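Local coordinates for protein aryl acylamidase (bacterium CSBL00001, PDB 4YJ6) that probably hydrolyses the amide bond of aryl acylamides, as an enzyme of the amidase signature family, at residues S133-T141 with D351-W359; S187-T195 with P398-R406. All coordinates share one frame; numbering follows the deposited sequence.

Contact 1 (S133-T141 with D351-W359); sequences SPVYGFRGT and DIPDALMKW
L356 splits its two methyls between the aromatic rings of F138 and Y136, and this fork defines the contact. CD1 lies over one face of F138: L356 CD1 is 3.7 Å from the ring centroid and 24° off the ring normal, a CH-pi contact displaced toward the CD2 rim. CD2 goes the other way, 3.9 Å from Y136 CD2, with the two side chains crossing at about a right angle. With CG swung opposite the backbone N (chi1 173°), the leucine reaches out from the first turn of helix 354-363 to place both methyls. I352 CD1 meets the Y136 ring at its edge, 4.1 Å from CE2.

V135 adds CG1, packed 3.9 Å from P353 CD and almost as close to L356 CD2. One turn further along the helix, W359 lies nearly parallel to F138, the planes at 25°, but the rings are slid so far apart, with 5.4 Å between the F138 centroid and that of the five-membered ring, that they barely overlap; F138 CE1 and W359 CD1 make the closest approach at 3.7 Å. R139 NH2 lies obliquely 3.7 Å from P353 CB. Y136, F138 and W359 also pack on helix 315-339.

No hydrogen bond crosses between 133-141 and 351-359. The loop after strand 126-131 is therefore joined to the start of helix 354-363 and to the residues leading into it mainly by apolar and CH-pi contacts, while Y136 OH and R139 NH1 find their hydrogen-bond partners, S333 and T413, beyond the two segments.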
# COMPACT_ATOMS: atom_id res chain seq x y z
N SER A 133 4.06 -8.79 -5.82
CA SER A 133 3.71 -8.94 -4.39
C SER A 133 4.36 -10.26 -3.93
O SER A 133 4.56 -11.16 -4.75
CB SER A 133 2.16 -9.02 -4.24
OG SER A 133 1.74 -9.47 -2.93
N PRO A 134 4.67 -10.38 -2.63
CA PRO A 134 5.01 -11.67 -2.04
C PRO A 134 3.79 -12.59 -2.01
O PRO A 134 2.63 -12.15 -2.12
CB PRO A 134 5.38 -11.31 -0.59
CG PRO A 134 4.47 -10.13 -0.29
CD PRO A 134 4.53 -9.32 -1.60
N VAL A 135 4.05 -13.88 -1.88
CA VAL A 135 3.00 -14.89 -1.95
C VAL A 135 1.93 -14.61 -0.91
O VAL A 135 2.22 -14.45 0.26
CB VAL A 135 3.57 -16.32 -1.76
CG1 VAL A 135 2.45 -17.33 -1.54
CG2 VAL A 135 4.49 -16.70 -2.96
N TYR A 136 0.68 -14.54 -1.37
CA TYR A 136 -0.48 -14.30 -0.50
C TYR A 136 -0.35 -13.02 0.33
O TYR A 136 -1.05 -12.85 1.34
CB TYR A 136 -0.75 -15.52 0.42
CG TYR A 136 -1.63 -16.59 -0.21
CD1 TYR A 136 -2.94 -16.30 -0.56
CD2 TYR A 136 -1.17 -17.90 -0.44
CE1 TYR A 136 -3.77 -17.27 -1.12
CE2 TYR A 136 -1.99 -18.87 -0.99
CZ TYR A 136 -3.29 -18.55 -1.34
OH TYR A 136 -4.14 -19.48 -1.89
N GLY A 137 0.50 -12.10 -0.11
CA GLY A 137 0.73 -10.86 0.63
C GLY A 137 1.38 -11.06 2.00
O GLY A 137 1.43 -10.12 2.78
N PHE A 138 1.90 -12.25 2.28
CA PHE A 138 2.11 -12.64 3.69
C PHE A 138 3.52 -12.26 4.18
O PHE A 138 4.27 -13.10 4.71
CB PHE A 138 1.80 -14.15 3.89
CG PHE A 138 1.22 -14.49 5.26
CD1 PHE A 138 2.01 -14.47 6.40
CD2 PHE A 138 -0.10 -14.87 5.40
CE1 PHE A 138 1.46 -14.80 7.67
CE2 PHE A 138 -0.64 -15.18 6.66
CZ PHE A 138 0.16 -15.14 7.79
N ARG A 139 3.88 -10.99 3.99
CA ARG A 139 5.09 -10.39 4.58
C ARG A 139 5.22 -8.95 4.10
O ARG A 139 4.64 -8.56 3.09
CB ARG A 139 6.38 -11.15 4.19
CG ARG A 139 6.51 -11.37 2.67
CD ARG A 139 7.71 -12.29 2.31
NE ARG A 139 7.49 -13.65 2.80
CZ ARG A 139 8.45 -14.51 3.14
NH1 ARG A 139 9.73 -14.17 3.07
NH2 ARG A 139 8.10 -15.72 3.57
N GLY A 140 6.01 -8.17 4.85
CA GLY A 140 6.24 -6.77 4.55
C GLY A 140 7.42 -6.52 3.62
O GLY A 140 7.93 -5.40 3.54
N THR A 141 7.85 -7.56 2.91
CA THR A 141 8.84 -7.44 1.85
C THR A 141 8.20 -7.96 0.57
O THR A 141 7.16 -8.63 0.60
CB THR A 141 10.07 -8.31 2.14
OG1 THR A 141 9.61 -9.62 2.48
CG2 THR A 141 10.87 -7.69 3.32
N ASP A 351 5.56 -24.02 -3.89
CA ASP A 351 5.22 -22.63 -4.25
C ASP A 351 4.85 -21.77 -3.02
O ASP A 351 4.78 -20.54 -3.11
CB ASP A 351 4.07 -22.59 -5.25
CG ASP A 351 4.44 -23.22 -6.60
OD1 ASP A 351 5.61 -23.63 -6.80
OD2 ASP A 351 3.53 -23.28 -7.45
N ILE A 352 4.62 -22.43 -1.89
CA ILE A 352 4.28 -21.74 -0.66
C ILE A 352 5.50 -21.68 0.27
O ILE A 352 6.08 -22.72 0.57
CB ILE A 352 3.15 -22.49 0.10
CG1 ILE A 352 1.91 -22.67 -0.79
CG2 ILE A 352 2.77 -21.76 1.39
CD1 ILE A 352 1.24 -21.32 -1.24
N PRO A 353 5.86 -20.48 0.74
CA PRO A 353 7.00 -20.37 1.67
C PRO A 353 6.76 -21.18 2.93
O PRO A 353 5.63 -21.24 3.41
CB PRO A 353 7.02 -18.88 2.03
CG PRO A 353 6.37 -18.20 0.92
CD PRO A 353 5.33 -19.15 0.37
N ASP A 354 7.81 -21.79 3.49
CA ASP A 354 7.66 -22.54 4.72
C ASP A 354 7.03 -21.71 5.84
O ASP A 354 6.23 -22.23 6.59
CB ASP A 354 9.03 -23.06 5.18
CG ASP A 354 9.54 -24.25 4.35
OD1 ASP A 354 8.80 -24.74 3.45
OD2 ASP A 354 10.68 -24.70 4.61
N ALA A 355 7.43 -20.44 5.96
CA ALA A 355 6.95 -19.57 7.05
C ALA A 355 5.45 -19.35 6.96
O ALA A 355 4.77 -19.20 7.96
CB ALA A 355 7.69 -18.22 7.03
N LEU A 356 4.95 -19.30 5.72
CA LEU A 356 3.51 -19.18 5.51
C LEU A 356 2.81 -20.50 5.80
O LEU A 356 1.78 -20.53 6.46
CB LEU A 356 3.23 -18.74 4.06
CG LEU A 356 1.75 -18.74 3.66
CD1 LEU A 356 0.88 -18.05 4.68
CD2 LEU A 356 1.60 -18.06 2.28
N MSE A 357 3.37 -21.61 5.34
CA MSE A 357 2.75 -22.91 5.59
C MSE A 357 2.65 -23.15 7.09
O MSE A 357 1.74 -23.82 7.57
CB MSE A 357 3.54 -24.04 4.89
CG MSE A 357 2.83 -25.37 4.88
SE MSE A 357 1.16 -25.31 3.80
CE MSE A 357 1.88 -25.38 1.97
N LYS A 358 3.58 -22.60 7.87
CA LYS A 358 3.46 -22.72 9.33
C LYS A 358 2.09 -22.21 9.80
O LYS A 358 1.41 -22.87 10.58
CB LYS A 358 4.56 -21.91 10.01
CG LYS A 358 4.40 -21.79 11.52
CD LYS A 358 5.51 -20.92 12.09
CE LYS A 358 5.32 -19.45 11.70
NZ LYS A 358 6.11 -18.52 12.57
N TRP A 359 1.71 -21.03 9.32
CA TRP A 359 0.43 -20.43 9.77
C TRP A 359 -0.75 -21.14 9.14
O TRP A 359 -1.81 -21.30 9.78
CB TRP A 359 0.42 -18.94 9.41
CG TRP A 359 1.39 -18.17 10.23
CD1 TRP A 359 2.54 -17.60 9.82
CD2 TRP A 359 1.30 -17.92 11.64
NE1 TRP A 359 3.17 -16.97 10.88
CE2 TRP A 359 2.43 -17.18 12.01
CE3 TRP A 359 0.36 -18.26 12.62
CZ2 TRP A 359 2.66 -16.75 13.33
CZ3 TRP A 359 0.56 -17.85 13.91
CH2 TRP A 359 1.71 -17.09 14.26

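Contact 2 (S187-T195 with P398-R406); sequences SIRIPAAWT and PTLACMPVR. With PO4 (phosphate ion), chain B.
I190, A193 and W194, on helix 190-195, face the irregular loop 398-406, with CA to CA distances of 6.9 Å from I190 to L400, 6.5 Å from A193 to T399 and 6.0 Å from W194 to P404. Backbone bonds from A193 N to R189 O and from W194 N to I190 O support the helical course; the loop is turn-like at T399 and A401 and extended from C402 on.

W194 has the largest share of the buried surface, 133 of 429 Å². Its CG lies opposite the carbonyl carbon (chi1 -80°), and chi2 near 2° turns the indole so that NE1 faces C402 O. NE1 donates to C402 O over 3.0 Å, nearly straight, with the acceptor in the ring plane, so the bond fixes the indole's rotation and satisfies a buried N-H. P404 covers one face: its CA stands 3.4 Å from the centroid of the six-membered ring, a CH-pi contact, and the proline ring slides past toward the five-membered part. L400 CD1 approaches obliquely, 3.2 Å from W194 NE1, while CD2 reaches I190 CG1 at 3.8 Å. A193 CB touches both L400 CD1 and T399 CG2.

S187, at the start of segment 187-195, bonds through OG to phosphate O3 at 2.6 Å. S187 and S163 meet this ion, probably from crystallisation, where the nucleophilic and cis serines of the Ser-cisSer-Lys triad would be expected, as in relatives, so it probably marks the active site.

Around the contact, R189 forms a salt bridge with D183 at the end of strand 178-183, and T399 bonds to S445 of strand 443-451. The W194 ring also meets that of W430, nearly parallel. P191 and T195 pack on helix 165-172, while M403 touches strand 454-462 and helix 284-299.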
# COMPACT_ATOMS: atom_id res chain seq x y z
N SER A 187 0.22 -2.81 3.93
CA SER A 187 0.98 -2.91 2.69
C SER A 187 0.83 -1.81 1.64
O SER A 187 1.51 -1.86 0.62
CB SER A 187 0.75 -4.28 2.08
OG SER A 187 1.41 -5.23 2.92
N ILE A 188 -0.03 -0.82 1.85
CA ILE A 188 0.04 0.42 1.07
C ILE A 188 1.18 1.28 1.63
O ILE A 188 1.84 2.04 0.90
CB ILE A 188 -1.28 1.19 1.20
CG1 ILE A 188 -2.36 0.49 0.35
CG2 ILE A 188 -1.15 2.66 0.74
CD1 ILE A 188 -3.77 0.88 0.82
N ARG A 189 1.38 1.17 2.94
CA ARG A 189 2.19 2.10 3.70
C ARG A 189 3.63 1.61 3.89
O ARG A 189 4.57 2.42 3.91
CB ARG A 189 1.52 2.32 5.09
CG ARG A 189 0.13 2.98 4.93
CD ARG A 189 -0.71 2.88 6.22
NE ARG A 189 -1.24 1.52 6.37
CZ ARG A 189 -1.60 1.01 7.56
NH1 ARG A 189 -1.40 1.70 8.69
NH2 ARG A 189 -2.12 -0.20 7.62
N ILE A 190 3.79 0.31 4.09
CA ILE A 190 5.11 -0.30 4.35
C ILE A 190 6.10 0.01 3.21
O ILE A 190 7.16 0.60 3.45
CB ILE A 190 4.97 -1.82 4.52
CG1 ILE A 190 4.19 -2.14 5.80
CG2 ILE A 190 6.35 -2.49 4.59
CD1 ILE A 190 3.56 -3.54 5.75
N PRO A 191 5.74 -0.31 1.96
CA PRO A 191 6.72 -0.05 0.90
C PRO A 191 6.83 1.43 0.59
O PRO A 191 7.90 1.85 0.11
CB PRO A 191 6.18 -0.85 -0.30
CG PRO A 191 4.68 -0.90 -0.04
CD PRO A 191 4.57 -1.05 1.46
N ALA A 192 5.77 2.21 0.84
CA ALA A 192 5.90 3.66 0.68
C ALA A 192 7.02 4.19 1.61
O ALA A 192 7.88 4.98 1.19
CB ALA A 192 4.56 4.35 1.01
N ALA A 193 6.97 3.76 2.88
CA ALA A 193 7.95 4.21 3.89
C ALA A 193 9.37 3.89 3.42
O ALA A 193 10.28 4.72 3.55
CB ALA A 193 7.67 3.50 5.23
N TRP A 194 9.58 2.68 2.91
CA TRP A 194 10.95 2.33 2.47
C TRP A 194 11.37 2.95 1.13
O TRP A 194 12.51 2.76 0.74
CB TRP A 194 11.09 0.81 2.37
CG TRP A 194 11.33 0.11 3.69
CD1 TRP A 194 11.38 0.69 4.93
CD2 TRP A 194 11.54 -1.29 3.89
NE1 TRP A 194 11.63 -0.28 5.89
CE2 TRP A 194 11.74 -1.49 5.28
CE3 TRP A 194 11.63 -2.39 3.02
CZ2 TRP A 194 11.98 -2.75 5.83
CZ3 TRP A 194 11.86 -3.66 3.57
CH2 TRP A 194 12.02 -3.82 4.97
N THR A 195 10.47 3.62 0.41
CA THR A 195 10.81 4.15 -0.93
C THR A 195 10.55 5.65 -1.10
O THR A 195 10.54 6.15 -2.22
CB THR A 195 10.04 3.41 -2.06
OG1 THR A 195 8.64 3.55 -1.82
CG2 THR A 195 10.41 1.95 -2.08
N PRO A 398 6.36 6.33 13.87
CA PRO A 398 7.11 5.87 12.70
C PRO A 398 6.24 4.87 11.96
O PRO A 398 5.54 4.09 12.60
CB PRO A 398 8.34 5.14 13.30
CG PRO A 398 8.34 5.50 14.81
CD PRO A 398 6.87 5.77 15.14
N THR A 399 6.30 4.84 10.64
CA THR A 399 5.53 3.82 9.91
C THR A 399 6.02 2.42 10.27
O THR A 399 5.22 1.52 10.46
CB THR A 399 5.69 4.05 8.40
OG1 THR A 399 5.36 5.41 8.14
CG2 THR A 399 4.78 3.10 7.57
N LEU A 400 7.35 2.27 10.35
CA LEU A 400 7.98 0.97 10.51
C LEU A 400 9.05 1.00 11.58
O LEU A 400 9.62 2.05 11.88
CB LEU A 400 8.68 0.55 9.22
CG LEU A 400 7.77 0.54 8.00
CD1 LEU A 400 8.60 0.26 6.75
CD2 LEU A 400 6.71 -0.54 8.22
N ALA A 401 9.34 -0.18 12.13
CA ALA A 401 10.33 -0.29 13.23
C ALA A 401 11.77 -0.43 12.73
O ALA A 401 12.69 -0.39 13.56
CB ALA A 401 9.99 -1.48 14.08
N CYS A 402 11.97 -0.62 11.43
CA CYS A 402 13.33 -0.82 10.90
C CYS A 402 13.47 -0.30 9.47
O CYS A 402 12.48 -0.06 8.77
CB CYS A 402 13.72 -2.31 10.93
SG CYS A 402 12.61 -3.40 9.95
N MSE A 403 14.73 -0.16 9.06
CA MSE A 403 15.09 0.26 7.71
C MSE A 403 15.01 -0.89 6.72
O MSE A 403 14.89 -2.06 7.10
CB MSE A 403 16.53 0.80 7.73
CG MSE A 403 16.74 1.95 8.70
SE MSE A 403 15.62 3.49 8.31
CE MSE A 403 16.27 3.95 6.52
N PRO A 404 15.08 -0.57 5.42
CA PRO A 404 15.04 -1.62 4.41
C PRO A 404 16.09 -2.71 4.64
O PRO A 404 17.20 -2.42 5.15
CB PRO A 404 15.33 -0.86 3.11
CG PRO A 404 14.76 0.48 3.32
CD PRO A 404 15.07 0.78 4.81
N VAL A 405 15.72 -3.93 4.29
CA VAL A 405 16.59 -5.09 4.36
C VAL A 405 17.18 -5.42 2.99
O VAL A 405 16.62 -5.07 1.93
CB VAL A 405 15.87 -6.32 4.92
CG1 VAL A 405 15.30 -6.02 6.31
CG2 VAL A 405 14.74 -6.81 3.96
N ARG A 406 18.33 -6.08 3.00
CA ARG A 406 18.93 -6.58 1.77
C ARG A 406 18.08 -7.67 1.13
O ARG A 406 17.49 -8.50 1.82
CB ARG A 406 20.35 -7.10 2.05
CG ARG A 406 21.23 -6.02 2.68
CD ARG A 406 22.73 -6.39 2.77
NE ARG A 406 23.44 -5.88 1.60
CZ ARG A 406 24.07 -4.71 1.54
NH1 ARG A 406 24.15 -3.92 2.60
NH2 ARG A 406 24.64 -4.35 0.41
P PO4 B . -0.90 -7.44 3.49
O1 PO4 B . 0.30 -8.17 4.11
O2 PO4 B . -2.11 -8.16 4.06
O3 PO4 B . -0.85 -6.02 3.93
O4 PO4 B . -0.93 -7.55 1.98

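The centres of the two contacts lie about 18 Å apart, with contact 2 nearer the centre of the chain (about 10 Å, against about 17 Å for contact 1). Their segments alternate in sequence, 133-141, 187-195, 351-359 and then 398-406, so the two contacts cross along the chain; each also joins parts just over two hundred residues apart. The bridge between them is direct: G140 O lies 3.5 Å from I190 CG2, and T141 CG2 packs on both W194 and V405. Through this loop, helix 354-363 is connected to helix 190-195 and to the loop following strand 394-398 of the large mixed sheet. Segment 187-195 also reaches the bound phosphate through S187.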